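Molybdopterin biosynthesis enzyme, MoaB (Thermus thermophilus, PDB 3MCH) probably binds molybdopterin and takes part in molybdenum cofactor biosynthesis. Local coordinates at residues F2-L7 against G33-A38; D64-N69 against T123-L128; L88-P93 against A117-R122. One frame throughout, in Å; residues are numbered along the deposited sequence.

Interaction 1. Residues F2-L7 against G33-A38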
ATOM      1  N   PHE B   2     -25.905  -8.340  -0.160  1.00 17.97           N
ATOM      2  CA  PHE B   2     -24.942  -8.715   0.869  1.00 14.91           C
ATOM      3  C   PHE B   2     -25.293  -8.152   2.242  1.00 14.21           C
ATOM      4  O   PHE B   2     -25.676  -6.993   2.369  1.00 14.47           O
ATOM      5  CB  PHE B   2     -23.555  -8.230   0.449  1.00 15.21           C
ATOM      6  CG  PHE B   2     -23.148  -8.705  -0.911  1.00 13.65           C
ATOM      7  CD1 PHE B   2     -22.792 -10.034  -1.119  1.00 14.58           C
ATOM      8  CD2 PHE B   2     -23.160  -7.834  -1.998  1.00 15.29           C
ATOM      9  CE1 PHE B   2     -22.457 -10.491  -2.390  1.00 17.40           C
ATOM     10  CE2 PHE B   2     -22.825  -8.282  -3.279  1.00 14.37           C
ATOM     11  CZ  PHE B   2     -22.474  -9.611  -3.471  1.00 16.24           C
ATOM     12  N   ARG B   3     -25.158  -8.989   3.266  1.00 13.80           N
ATOM     13  CA  ARG B   3     -25.457  -8.590   4.636  1.00 13.92           C
ATOM     14  C   ARG B   3     -24.288  -7.804   5.198  1.00 13.39           C
ATOM     15  O   ARG B   3     -23.151  -8.275   5.198  1.00 13.19           O
ATOM     16  CB  ARG B   3     -25.735  -9.828   5.485  1.00 15.06           C
ATOM     17  CG  ARG B   3     -26.939 -10.607   4.984  1.00 18.36           C
ATOM     18  CD  ARG B   3     -27.032 -11.968   5.636  1.00 22.89           C
ATOM     19  NE  ARG B   3     -27.240 -11.874   7.074  1.00 25.01           N
ATOM     20  CZ  ARG B   3     -26.549 -12.569   7.971  1.00 25.37           C
ATOM     21  NH1 ARG B   3     -25.598 -13.410   7.577  1.00 25.44           N
ATOM     22  NH2 ARG B   3     -26.812 -12.429   9.259  1.00 24.35           N
ATOM     23  N   VAL B   4     -24.586  -6.606   5.687  1.00 12.19           N
ATOM     24  CA  VAL B   4     -23.574  -5.702   6.214  1.00 11.42           C
ATOM     25  C   VAL B   4     -23.717  -5.414   7.700  1.00 12.57           C
ATOM     26  O   VAL B   4     -24.822  -5.266   8.211  1.00 12.68           O
ATOM     27  CB  VAL B   4     -23.634  -4.345   5.474  1.00 11.68           C
ATOM     28  CG1 VAL B   4     -22.528  -3.409   5.964  1.00 12.83           C
ATOM     29  CG2 VAL B   4     -23.524  -4.571   3.984  1.00 11.41           C
ATOM     30  N   GLY B   5     -22.578  -5.330   8.374  1.00 11.96           N
ATOM     31  CA  GLY B   5     -22.557  -4.991   9.782  1.00 12.15           C
ATOM     32  C   GLY B   5     -21.785  -3.685   9.903  1.00 13.37           C
ATOM     33  O   GLY B   5     -20.743  -3.522   9.267  1.00 13.13           O
ATOM     34  N   ILE B   6     -22.299  -2.745  10.686  1.00 13.24           N
ATOM     35  CA  ILE B   6     -21.623  -1.464  10.877  1.00 13.95           C
ATOM     36  C   ILE B   6     -21.157  -1.411  12.328  1.00 15.40           C
ATOM     37  O   ILE B   6     -21.967  -1.490  13.248  1.00 16.02           O
ATOM     38  CB  ILE B   6     -22.580  -0.274  10.577  1.00 14.90           C
ATOM     39  CG1 ILE B   6     -23.033  -0.332   9.115  1.00 14.60           C
ATOM     40  CG2 ILE B   6     -21.876   1.057  10.851  1.00 13.97           C
ATOM     41  CD1 ILE B   6     -21.931  -0.312   8.020  1.00 25.29           C
ATOM     42  N   LEU B   7     -19.847  -1.296  12.526  1.00 14.81           N
ATOM     43  CA  LEU B   7     -19.277  -1.247  13.867  1.00 16.43           C
ATOM     44  C   LEU B   7     -18.636   0.101  14.154  1.00 16.14           C
ATOM     45  O   LEU B   7     -17.623   0.452  13.555  1.00 16.37           O
ATOM     46  CB  LEU B   7     -18.227  -2.348  14.032  1.00 17.52           C
ATOM     47  CG  LEU B   7     -17.554  -2.432  15.407  1.00 19.74           C
ATOM     48  CD1 LEU B   7     -18.603  -2.721  16.470  1.00 21.43           C
ATOM     49  CD2 LEU B   7     -16.495  -3.522  15.392  1.00 20.40           C
ATOM     50  N   GLY B  33     -28.134   0.152  -3.060  1.00 23.61           N
ATOM     51  CA  GLY B  33     -27.244  -0.885  -3.554  1.00 20.93           C
ATOM     52  C   GLY B  33     -27.599  -2.263  -3.032  1.00 20.50           C
ATOM     53  O   GLY B  33     -28.504  -2.397  -2.202  1.00 20.08           O
ATOM     54  N   PRO B  34     -26.901  -3.313  -3.500  1.00 18.69           N
ATOM     55  CA  PRO B  34     -27.145  -4.695  -3.079  1.00 18.16           C
ATOM     56  C   PRO B  34     -26.654  -4.923  -1.660  1.00 16.19           C
ATOM     57  O   PRO B  34     -25.873  -5.840  -1.396  1.00 16.69           O
ATOM     58  CB  PRO B  34     -26.357  -5.504  -4.102  1.00 17.93           C
ATOM     59  CG  PRO B  34     -25.165  -4.636  -4.343  1.00 16.81           C
ATOM     60  CD  PRO B  34     -25.800  -3.256  -4.480  1.00 18.51           C
ATOM     61  N   PHE B  35     -27.130  -4.078  -0.752  1.00 16.53           N
ATOM     62  CA  PHE B  35     -26.733  -4.143   0.645  1.00 15.39           C
ATOM     63  C   PHE B  35     -27.918  -4.100   1.592  1.00 16.89           C
ATOM     64  O   PHE B  35     -28.902  -3.400   1.350  1.00 18.40           O
ATOM     65  CB  PHE B  35     -25.824  -2.957   0.986  1.00 14.91           C
ATOM     66  CG  PHE B  35     -24.638  -2.820   0.082  1.00 12.71           C
ATOM     67  CD1 PHE B  35     -23.578  -3.721   0.159  1.00 14.68           C
ATOM     68  CD2 PHE B  35     -24.586  -1.799  -0.865  1.00 15.24           C
ATOM     69  CE1 PHE B  35     -22.479  -3.608  -0.695  1.00 16.97           C
ATOM     70  CE2 PHE B  35     -23.490  -1.677  -1.725  1.00 15.24           C
ATOM     71  CZ  PHE B  35     -22.437  -2.583  -1.640  1.00 16.27           C
ATOM     72  N   GLU B  36     -27.814  -4.854   2.677  1.00 16.64           N
ATOM     73  CA  GLU B  36     -28.836  -4.849   3.708  1.00 17.19           C
ATOM     74  C   GLU B  36     -28.083  -4.855   5.033  1.00 15.29           C
ATOM     75  O   GLU B  36     -27.287  -5.759   5.311  1.00 16.42           O
ATOM     76  CB  GLU B  36     -29.779  -6.054   3.574  1.00 18.61           C
ATOM     77  CG  GLU B  36     -29.125  -7.414   3.498  1.00 20.11           C
ATOM     78  CD  GLU B  36     -30.122  -8.510   3.153  1.00 22.50           C
ATOM     79  OE1 GLU B  36     -31.307  -8.187   2.904  1.00 22.41           O
ATOM     80  OE2 GLU B  36     -29.722  -9.695   3.125  1.00 22.30           O
ATOM     81  N   VAL B  37     -28.302  -3.809   5.825  1.00 13.73           N
ATOM     82  CA  VAL B  37     -27.634  -3.676   7.111  1.00 14.20           C
ATOM     83  C   VAL B  37     -28.304  -4.612   8.098  1.00 14.73           C
ATOM     84  O   VAL B  37     -29.436  -4.370   8.536  1.00 14.61           O
ATOM     85  CB  VAL B  37     -27.700  -2.220   7.619  1.00 15.45           C
ATOM     86  CG1 VAL B  37     -27.029  -2.104   8.984  1.00 16.90           C
ATOM     87  CG2 VAL B  37     -27.007  -1.298   6.615  1.00 17.90           C
ATOM     88  N   ALA B  38     -27.591  -5.681   8.435  1.00 14.31           N
ATOM     89  CA  ALA B  38     -28.094  -6.711   9.329  1.00 14.49           C
ATOM     90  C   ALA B  38     -27.577  -6.600  10.754  1.00 14.60           C
ATOM     91  O   ALA B  38     -27.984  -7.367  11.626  1.00 15.64           O
ATOM     92  CB  ALA B  38     -27.751  -8.078   8.766  1.00 15.75           C
TER
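Phe2, Arg3 and Val4 pair in parallel with Phe35, Glu36 and Val37, joining strand 2-9 to strand 35-43, the outermost strand at this side of the sheet within the chain. Four backbone hydrogen bonds hold the pair: Phe2 N to Pro34 O (2.8 Å), Glu36 N to Phe2 O, Val4 N to Glu36 O (2.9 Å) and Ala38 N to Val4 O. The first uses the carbonyl of Pro34, the centre of an inverse gamma turn. Between them, the alpha hydrogens of Phe35, Arg3 and Val37 make CA-H...O contacts with carbonyl oxygens of the partner strand. The axes of the short segments 2-7 and 35-38 cross at -47°. With helix 21-30 between them in the chain, the strands form a beta-alpha-beta unit of the alpha/beta fold, and Ile6, Phe35 and Val37 all touch that helix. On the face carrying Phe2, Val4, Phe35 and Val37, the Val4 branch that lies beside its own backbone N does the touching: CG2 meets Phe35 CD1 at 3.9 Å, the two side chains running at a slant to each other. Pro34 CG lies 4.3 Å above one face of the Phe35 ring, offset toward the rim, and also meets Phe2 CD2 at 4.4 Å. Helix 146-154 covers both phenylalanines through Leu150. The other face carries Arg3 and Glu36. Glu36 CG is wedged between its own backbone N and carbonyl carbon (chi1 53°), which carries the extended chain back over strand 2-9 and sets OE2 3.5 Å from Arg3 CG. The charged ends stay apart, Arg3 NE and Glu36 OE2 being separated by 5.1 Å, while Arg3 NH1 bonds instead to Glu61 O.

Interaction 2. Residues D64-N69 against T123-L128; sequences DLILTN and TLILNL
Leu65 and Leu124, Ile66 and Ile125, and Leu67 and Leu126 lie side by side in parallel strands, each pair pointing the same way from the sheet. On the leucine face, Leu65 CD1 reaches Leu124 CD2 at 4.0 Å and also touches Leu126 CD1, while Leu67 CD2 rests on Leu126 CB. On the opposite face Ile66 CD1 is pressed against Thr123 CG2 at 3.5 Å, tighter than usual van der Waals contact, and lies 4.0 Å from Ile125 CG1. The same face ends in a polar pair. Thr68 OG1 sits between its own backbone N and carbonyl carbon (chi1 70°), within reach of the Asn127 amide beside it; Asn127 ND2 donates to Thr68 OG1 at 2.9 Å, with the hydroxyl oxygen tilted from the amide plane. Thr68 OG1 in turn donates to a water 2.7 Å away, which gives a hydrogen to Leu128 O, so the buried hydroxyl is used both as acceptor and as donor. Five backbone hydrogen bonds run alongside, from Leu124 N to Asp64 O at one end to Leu128 N to Thr68 O at the other. This parallel pairing forms the centre of the alpha/beta sheet: helices 21-30 and 146-154 pack on the leucine face, helix 47-60 covers Ile66, Thr68 and Thr123, and strand 2-9 flanks strand 65-69.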
ATOM      1  N   ASP B  64     -21.409 -10.673   5.373  1.00 13.79           N
ATOM      2  CA  ASP B  64     -20.640 -10.595   4.139  1.00 13.57           C
ATOM      3  C   ASP B  64     -19.674  -9.423   4.159  1.00 13.84           C
ATOM      4  O   ASP B  64     -18.549  -9.521   3.670  1.00 13.44           O
ATOM      5  CB  ASP B  64     -21.590 -10.451   2.950  1.00 15.04           C
ATOM      6  CG  ASP B  64     -22.594 -11.585   2.873  1.00 17.41           C
ATOM      7  OD1 ASP B  64     -22.167 -12.754   3.006  1.00 18.91           O
ATOM      8  OD2 ASP B  64     -23.800 -11.311   2.676  1.00 17.85           O
ATOM      9  N   LEU B  65     -20.125  -8.316   4.735  1.00 12.14           N
ATOM     10  CA  LEU B  65     -19.315  -7.109   4.814  1.00 11.66           C
ATOM     11  C   LEU B  65     -19.362  -6.499   6.199  1.00 11.67           C
ATOM     12  O   LEU B  65     -20.428  -6.386   6.802  1.00 12.57           O
ATOM     13  CB  LEU B  65     -19.826  -6.066   3.809  1.00 11.41           C
ATOM     14  CG  LEU B  65     -19.146  -4.694   3.837  1.00 11.73           C
ATOM     15  CD1 LEU B  65     -17.731  -4.803   3.273  1.00 11.16           C
ATOM     16  CD2 LEU B  65     -19.959  -3.691   3.019  1.00 10.30           C
ATOM     17  N   ILE B  66     -18.200  -6.117   6.712  1.00 11.04           N
ATOM     18  CA  ILE B  66     -18.154  -5.447   7.998  1.00 12.62           C
ATOM     19  C   ILE B  66     -17.471  -4.111   7.777  1.00 13.72           C
ATOM     20  O   ILE B  66     -16.328  -4.054   7.323  1.00 13.82           O
ATOM     21  CB  ILE B  66     -17.359  -6.226   9.061  1.00 13.08           C
ATOM     22  CG1 ILE B  66     -18.067  -7.539   9.386  1.00 15.19           C
ATOM     23  CG2 ILE B  66     -17.207  -5.363  10.323  1.00 13.49           C
ATOM     24  CD1 ILE B  66     -17.226  -8.549  10.161  1.00 25.29           C
ATOM     25  N   LEU B  67     -18.198  -3.040   8.066  1.00 12.26           N
ATOM     26  CA  LEU B  67     -17.670  -1.697   7.940  1.00 11.94           C
ATOM     27  C   LEU B  67     -17.483  -1.129   9.339  1.00 12.91           C
ATOM     28  O   LEU B  67     -18.464  -0.824  10.026  1.00 13.79           O
ATOM     29  CB  LEU B  67     -18.640  -0.805   7.149  1.00 12.07           C
ATOM     30  CG  LEU B  67     -18.928  -1.232   5.704  1.00 10.41           C
ATOM     31  CD1 LEU B  67     -20.016  -0.348   5.096  1.00 11.31           C
ATOM     32  CD2 LEU B  67     -17.648  -1.137   4.874  1.00 10.95           C
ATOM     33  N   THR B  68     -16.234  -1.033   9.781  1.00 13.72           N
ATOM     34  CA  THR B  68     -15.971  -0.442  11.086  1.00 13.94           C
ATOM     35  C   THR B  68     -15.718   1.021  10.755  1.00 14.12           C
ATOM     36  O   THR B  68     -15.377   1.352   9.617  1.00 15.18           O
ATOM     37  CB  THR B  68     -14.699  -1.013  11.777  1.00 14.89           C
ATOM     38  OG1 THR B  68     -13.522  -0.565  11.086  1.00 14.80           O
ATOM     39  CG2 THR B  68     -14.730  -2.533  11.807  1.00 13.78           C
ATOM     40  N   ASN B  69     -15.910   1.903  11.726  1.00 14.88           N
ATOM     41  CA  ASN B  69     -15.629   3.307  11.501  1.00 15.52           C
ATOM     42  C   ASN B  69     -15.009   3.858  12.776  1.00 17.05           C
ATOM     43  O   ASN B  69     -15.459   3.538  13.879  1.00 18.25           O
ATOM     44  CB  ASN B  69     -16.900   4.081  11.107  1.00 15.83           C
ATOM     45  CG  ASN B  69     -17.890   4.223  12.250  1.00 15.38           C
ATOM     46  OD1 ASN B  69     -17.704   5.038  13.152  1.00 18.90           O
ATOM     47  ND2 ASN B  69     -18.950   3.424  12.212  1.00 16.67           N
ATOM     48  N   THR B 123     -15.833 -13.126   4.894  1.00 16.96           N
ATOM     49  CA  THR B 123     -16.283 -11.789   5.264  1.00 15.45           C
ATOM     50  C   THR B 123     -15.248 -10.732   4.897  1.00 14.91           C
ATOM     51  O   THR B 123     -14.070 -10.856   5.234  1.00 13.64           O
ATOM     52  CB  THR B 123     -16.550 -11.697   6.783  1.00 18.29           C
ATOM     53  OG1 THR B 123     -17.498 -12.703   7.159  1.00 16.68           O
ATOM     54  CG2 THR B 123     -17.101 -10.319   7.152  1.00 18.27           C
ATOM     55  N   LEU B 124     -15.694  -9.695   4.193  1.00 12.98           N
ATOM     56  CA  LEU B 124     -14.812  -8.598   3.814  1.00 12.30           C
ATOM     57  C   LEU B 124     -14.936  -7.547   4.904  1.00 11.77           C
ATOM     58  O   LEU B 124     -16.046  -7.181   5.287  1.00 12.72           O
ATOM     59  CB  LEU B 124     -15.243  -8.008   2.466  1.00 13.16           C
ATOM     60  CG  LEU B 124     -14.426  -6.843   1.909  1.00 13.32           C
ATOM     61  CD1 LEU B 124     -12.989  -7.279   1.630  1.00 13.26           C
ATOM     62  CD2 LEU B 124     -15.093  -6.349   0.629  1.00 14.76           C
ATOM     63  N   ILE B 125     -13.798  -7.065   5.396  1.00 12.42           N
ATOM     64  CA  ILE B 125     -13.775  -6.075   6.462  1.00 11.89           C
ATOM     65  C   ILE B 125     -13.001  -4.834   6.041  1.00 12.84           C
ATOM     66  O   ILE B 125     -11.855  -4.929   5.591  1.00 12.66           O
ATOM     67  CB  ILE B 125     -13.118  -6.660   7.747  1.00 13.56           C
ATOM     68  CG1 ILE B 125     -13.811  -7.970   8.125  1.00 14.74           C
ATOM     69  CG2 ILE B 125     -13.204  -5.662   8.893  1.00 15.71           C
ATOM     70  CD1 ILE B 125     -13.275  -9.177   7.401  1.00 25.29           C
ATOM     71  N   LEU B 126     -13.644  -3.674   6.171  1.00 11.11           N
ATOM     72  CA  LEU B 126     -13.011  -2.400   5.835  1.00 12.73           C
ATOM     73  C   LEU B 126     -13.049  -1.464   7.039  1.00 10.50           C
ATOM     74  O   LEU B 126     -14.083  -1.353   7.701  1.00 12.45           O
ATOM     75  CB  LEU B 126     -13.742  -1.711   4.673  1.00 13.51           C
ATOM     76  CG  LEU B 126     -13.418  -2.117   3.231  1.00 18.42           C
ATOM     77  CD1 LEU B 126     -13.738  -3.575   2.995  1.00 18.97           C
ATOM     78  CD2 LEU B 126     -14.221  -1.229   2.291  1.00 19.58           C
ATOM     79  N   ASN B 127     -11.924  -0.803   7.312  1.00 11.92           N
ATOM     80  CA  ASN B 127     -11.817   0.171   8.406  1.00 12.56           C
ATOM     81  C   ASN B 127     -12.023   1.570   7.826  1.00 13.10           C
ATOM     82  O   ASN B 127     -11.111   2.115   7.196  1.00 12.81           O
ATOM     83  CB  ASN B 127     -10.416   0.186   9.031  1.00 15.44           C
ATOM     84  CG  ASN B 127     -10.062  -1.088   9.767  1.00 14.95           C
ATOM     85  OD1 ASN B 127      -8.880  -1.391   9.926  1.00 16.32           O
ATOM     86  ND2 ASN B 127     -11.063  -1.819  10.245  1.00 16.04           N
ATOM     87  N   LEU B 128     -13.197   2.157   8.043  1.00 13.89           N
ATOM     88  CA  LEU B 128     -13.484   3.511   7.570  1.00 14.02           C
ATOM     89  C   LEU B 128     -13.111   4.522   8.661  1.00 15.34           C
ATOM     90  O   LEU B 128     -13.067   4.181   9.845  1.00 15.68           O
ATOM     91  CB  LEU B 128     -14.979   3.665   7.278  1.00 13.41           C
ATOM     92  CG  LEU B 128     -15.626   2.820   6.183  1.00 13.18           C
ATOM     93  CD1 LEU B 128     -17.139   2.905   6.313  1.00 15.07           C
ATOM     94  CD2 LEU B 128     -15.175   3.328   4.820  1.00 16.21           C
TER
HETATM   95  O   HOH W   1     -12.565   1.916  11.441  1.00 15.14           O

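Interaction 3. Residues L88-P93 against A117-R122; sequences LDREVP and AGVRGR
Gly118 lies across from Glu91 in the tight part of this antiparallel contact, their CA atoms 3.8 Å apart, and Leu88 CD1 packs on Gly118 CA. A side chain at Gly118 would run into Leu88 CD1 and Arg90 O. Here Val119 N bonds to Arg90 O at 2.9 Å, and Val92 N, just before helix 93-99, bonds to Ala117 O. Asp89 and Arg90 both face Val119 in a classic beta bulge: Val119 O accepts from Asp89 N at 2.8 Å and only weakly from Arg90 N. Water lies at both ends, one molecule joining Ala117 N to Glu91 OE1. Toward Gly121, Asp89 OD2 takes the nearly straight bond from Gly121 N (2.8 Å, 176°). Arg90 CG sits between its backbone N and carbonyl carbon (chi1 60°), and the extended chain lays one guanidinium face over Val119 CB, 3.9 Å from its plane. Two waters meet the edge in plane, bound by NH1 and, weakly, by NH2; both donate to Gly121 O. Replacing Arg90 by an alanine would probably uncover Val119 and cost the NH1-bound water its donor. The guanidinium thus uses its flat face for apolar cover and its N-H edge for water, with a further weak bond from NH2 to Leu74 O of the second subunit.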
ATOM      1  N   LEU B  88      -7.445 -10.833  10.258  1.00 23.22           N
ATOM      2  CA  LEU B  88      -7.541 -11.092   8.823  1.00 21.62           C
ATOM      3  C   LEU B  88      -6.720 -12.269   8.325  1.00 22.25           C
ATOM      4  O   LEU B  88      -5.614 -12.505   8.806  1.00 22.91           O
ATOM      5  CB  LEU B  88      -7.112  -9.850   8.045  1.00 20.46           C
ATOM      6  CG  LEU B  88      -7.848  -8.558   8.382  1.00 19.55           C
ATOM      7  CD1 LEU B  88      -7.248  -7.412   7.571  1.00 17.37           C
ATOM      8  CD2 LEU B  88      -9.331  -8.720   8.097  1.00 18.02           C
ATOM      9  N   ASP B  89      -7.263 -12.999   7.353  1.00 20.62           N
ATOM     10  CA  ASP B  89      -6.548 -14.128   6.765  1.00 22.64           C
ATOM     11  C   ASP B  89      -5.648 -13.563   5.674  1.00 22.45           C
ATOM     12  O   ASP B  89      -4.581 -14.107   5.383  1.00 22.46           O
ATOM     13  CB  ASP B  89      -7.514 -15.144   6.148  1.00 24.90           C
ATOM     14  CG  ASP B  89      -8.419 -15.794   7.173  1.00 26.90           C
ATOM     15  OD1 ASP B  89      -7.979 -15.996   8.327  1.00 28.50           O
ATOM     16  OD2 ASP B  89      -9.567 -16.127   6.816  1.00 27.69           O
ATOM     17  N   ARG B  90      -6.099 -12.468   5.067  1.00 21.09           N
ATOM     18  CA  ARG B  90      -5.348 -11.793   4.011  1.00 21.34           C
ATOM     19  C   ARG B  90      -5.878 -10.374   3.855  1.00 20.11           C
ATOM     20  O   ARG B  90      -7.020 -10.089   4.208  1.00 18.34           O
ATOM     21  CB  ARG B  90      -5.467 -12.555   2.685  1.00 22.40           C
ATOM     22  CG  ARG B  90      -6.879 -12.708   2.144  1.00 24.57           C
ATOM     23  CD  ARG B  90      -6.880 -13.565   0.881  1.00 27.79           C
ATOM     24  NE  ARG B  90      -8.220 -13.768   0.328  1.00 31.00           N
ATOM     25  CZ  ARG B  90      -9.169 -14.507   0.897  1.00 33.81           C
ATOM     26  NH1 ARG B  90      -8.935 -15.127   2.050  1.00 31.43           N
ATOM     27  NH2 ARG B  90     -10.356 -14.634   0.309  1.00 32.51           N
ATOM     28  N   GLU B  91      -5.045  -9.483   3.335  1.00 19.57           N
ATOM     29  CA  GLU B  91      -5.456  -8.097   3.161  1.00 17.45           C
ATOM     30  C   GLU B  91      -5.747  -7.722   1.715  1.00 16.28           C
ATOM     31  O   GLU B  91      -5.346  -8.420   0.784  1.00 14.95           O
ATOM     32  CB  GLU B  91      -4.390  -7.162   3.733  1.00 18.97           C
ATOM     33  CG  GLU B  91      -4.340  -7.181   5.249  1.00 20.98           C
ATOM     34  CD  GLU B  91      -3.308  -6.236   5.814  1.00 25.38           C
ATOM     35  OE1 GLU B  91      -3.231  -5.078   5.345  1.00 24.52           O
ATOM     36  OE2 GLU B  91      -2.581  -6.647   6.743  1.00 29.85           O
ATOM     37  N   VAL B  92      -6.471  -6.620   1.543  1.00 13.81           N
ATOM     38  CA  VAL B  92      -6.807  -6.114   0.213  1.00 14.70           C
ATOM     39  C   VAL B  92      -6.351  -4.657   0.219  1.00 14.09           C
ATOM     40  O   VAL B  92      -7.161  -3.734   0.325  1.00 14.19           O
ATOM     41  CB  VAL B  92      -8.330  -6.189  -0.061  1.00 12.91           C
ATOM     42  CG1 VAL B  92      -8.620  -5.768  -1.502  1.00 13.10           C
ATOM     43  CG2 VAL B  92      -8.837  -7.605   0.181  1.00 15.30           C
ATOM     44  N   PRO B  93      -5.034  -4.436   0.101  1.00 13.96           N
ATOM     45  CA  PRO B  93      -4.471  -3.088   0.107  1.00 13.08           C
ATOM     46  C   PRO B  93      -5.142  -2.101  -0.835  1.00 11.76           C
ATOM     47  O   PRO B  93      -5.240  -0.920  -0.513  1.00 12.07           O
ATOM     48  CB  PRO B  93      -2.998  -3.324  -0.228  1.00 14.73           C
ATOM     49  CG  PRO B  93      -3.011  -4.595  -1.008  1.00 15.51           C
ATOM     50  CD  PRO B  93      -4.004  -5.434  -0.245  1.00 14.28           C
ATOM     51  N   ALA B 117      -7.994  -3.137   5.049  1.00 13.61           N
ATOM     52  CA  ALA B 117      -9.090  -3.844   4.405  1.00 13.02           C
ATOM     53  C   ALA B 117      -8.611  -5.271   4.220  1.00 12.74           C
ATOM     54  O   ALA B 117      -7.449  -5.502   3.881  1.00 13.09           O
ATOM     55  CB  ALA B 117      -9.414  -3.215   3.052  1.00 14.50           C
ATOM     56  N   GLY B 118      -9.492  -6.232   4.452  1.00 13.27           N
ATOM     57  CA  GLY B 118      -9.091  -7.611   4.285  1.00 12.95           C
ATOM     58  C   GLY B 118     -10.233  -8.587   4.393  1.00 15.15           C
ATOM     59  O   GLY B 118     -11.397  -8.203   4.527  1.00 14.51           O
ATOM     60  N   VAL B 119      -9.890  -9.867   4.345  1.00 15.55           N
ATOM     61  CA  VAL B 119     -10.883 -10.921   4.425  1.00 15.99           C
ATOM     62  C   VAL B 119     -10.596 -11.871   5.577  1.00 17.67           C
ATOM     63  O   VAL B 119      -9.443 -12.189   5.860  1.00 16.43           O
ATOM     64  CB  VAL B 119     -10.906 -11.750   3.115  1.00 15.50           C
ATOM     65  CG1 VAL B 119     -11.857 -12.941   3.244  1.00 16.31           C
ATOM     66  CG2 VAL B 119     -11.316 -10.851   1.947  1.00 14.62           C
ATOM     67  N   ARG B 120     -11.657 -12.285   6.258  1.00 18.05           N
ATOM     68  CA  ARG B 120     -11.567 -13.271   7.328  1.00 18.48           C
ATOM     69  C   ARG B 120     -12.673 -14.252   6.958  1.00 18.54           C
ATOM     70  O   ARG B 120     -13.849 -13.876   6.895  1.00 18.64           O
ATOM     71  CB  ARG B 120     -11.839 -12.673   8.712  1.00 19.80           C
ATOM     72  CG  ARG B 120     -11.672 -13.713   9.825  1.00 22.72           C
ATOM     73  CD  ARG B 120     -12.131 -13.222  11.191  1.00 23.49           C
ATOM     74  NE  ARG B 120     -12.198 -14.321  12.152  1.00 25.21           N
ATOM     75  CZ  ARG B 120     -11.142 -14.894  12.728  1.00 26.46           C
ATOM     76  NH1 ARG B 120      -9.915 -14.469  12.456  1.00 25.49           N
ATOM     77  NH2 ARG B 120     -11.316 -15.903  13.575  1.00 26.58           N
ATOM     78  N   GLY B 121     -12.302 -15.499   6.686  1.00 18.53           N
ATOM     79  CA  GLY B 121     -13.295 -16.483   6.293  1.00 18.28           C
ATOM     80  C   GLY B 121     -13.943 -16.040   4.992  1.00 18.67           C
ATOM     81  O   GLY B 121     -13.276 -15.950   3.965  1.00 19.15           O
ATOM     82  N   ARG B 122     -15.241 -15.759   5.031  1.00 18.20           N
ATOM     83  CA  ARG B 122     -15.954 -15.297   3.848  1.00 19.30           C
ATOM     84  C   ARG B 122     -16.563 -13.931   4.131  1.00 17.00           C
ATOM     85  O   ARG B 122     -17.659 -13.619   3.668  1.00 17.78           O
ATOM     86  CB  ARG B 122     -17.044 -16.292   3.457  1.00 23.12           C
ATOM     87  CG  ARG B 122     -16.522 -17.479   2.652  1.00 28.39           C
ATOM     88  CD  ARG B 122     -17.576 -18.558   2.543  1.00 35.40           C
ATOM     89  NE  ARG B 122     -17.760 -19.240   3.820  1.00 41.39           N
ATOM     90  CZ  ARG B 122     -18.941 -19.586   4.322  1.00 43.79           C
ATOM     91  NH1 ARG B 122     -19.006 -20.207   5.492  1.00 45.73           N
ATOM     92  NH2 ARG B 122     -20.055 -19.298   3.661  1.00 45.41           N
TER
HETATM   93  O   HOH W   2     -10.638 -16.443   3.709  1.00 29.53           O
HETATM   94  O   HOH W   3     -13.291 -15.851   1.212  1.00 22.30           O
HETATM   95  O   HOH W   4      -5.155  -3.296   3.938  1.00 17.73           O

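How the interactions relate
From the N terminus, strand 2-9 leads through helix 21-30 into strand 35-43, and interaction 1 closes that loop before interaction 2 opens. Interaction 2 joins strand 65-69 to strand 123-128 across 53 intervening residues. Inside this larger loop lies interaction 3, which pairs 88-93 with 117-122 just before strand 123-128; none of the loops cross. Arg3 N to Asp64 OD2 and Leu67 N to Gly5 O link interactions 1 and 2, while Ile125 N to Gly118 O joins 2 to 3. Interactions 1 and 3 do not touch, their centres about 17 Å apart, so the central pairing bridges the two outer regions of one mixed sheet.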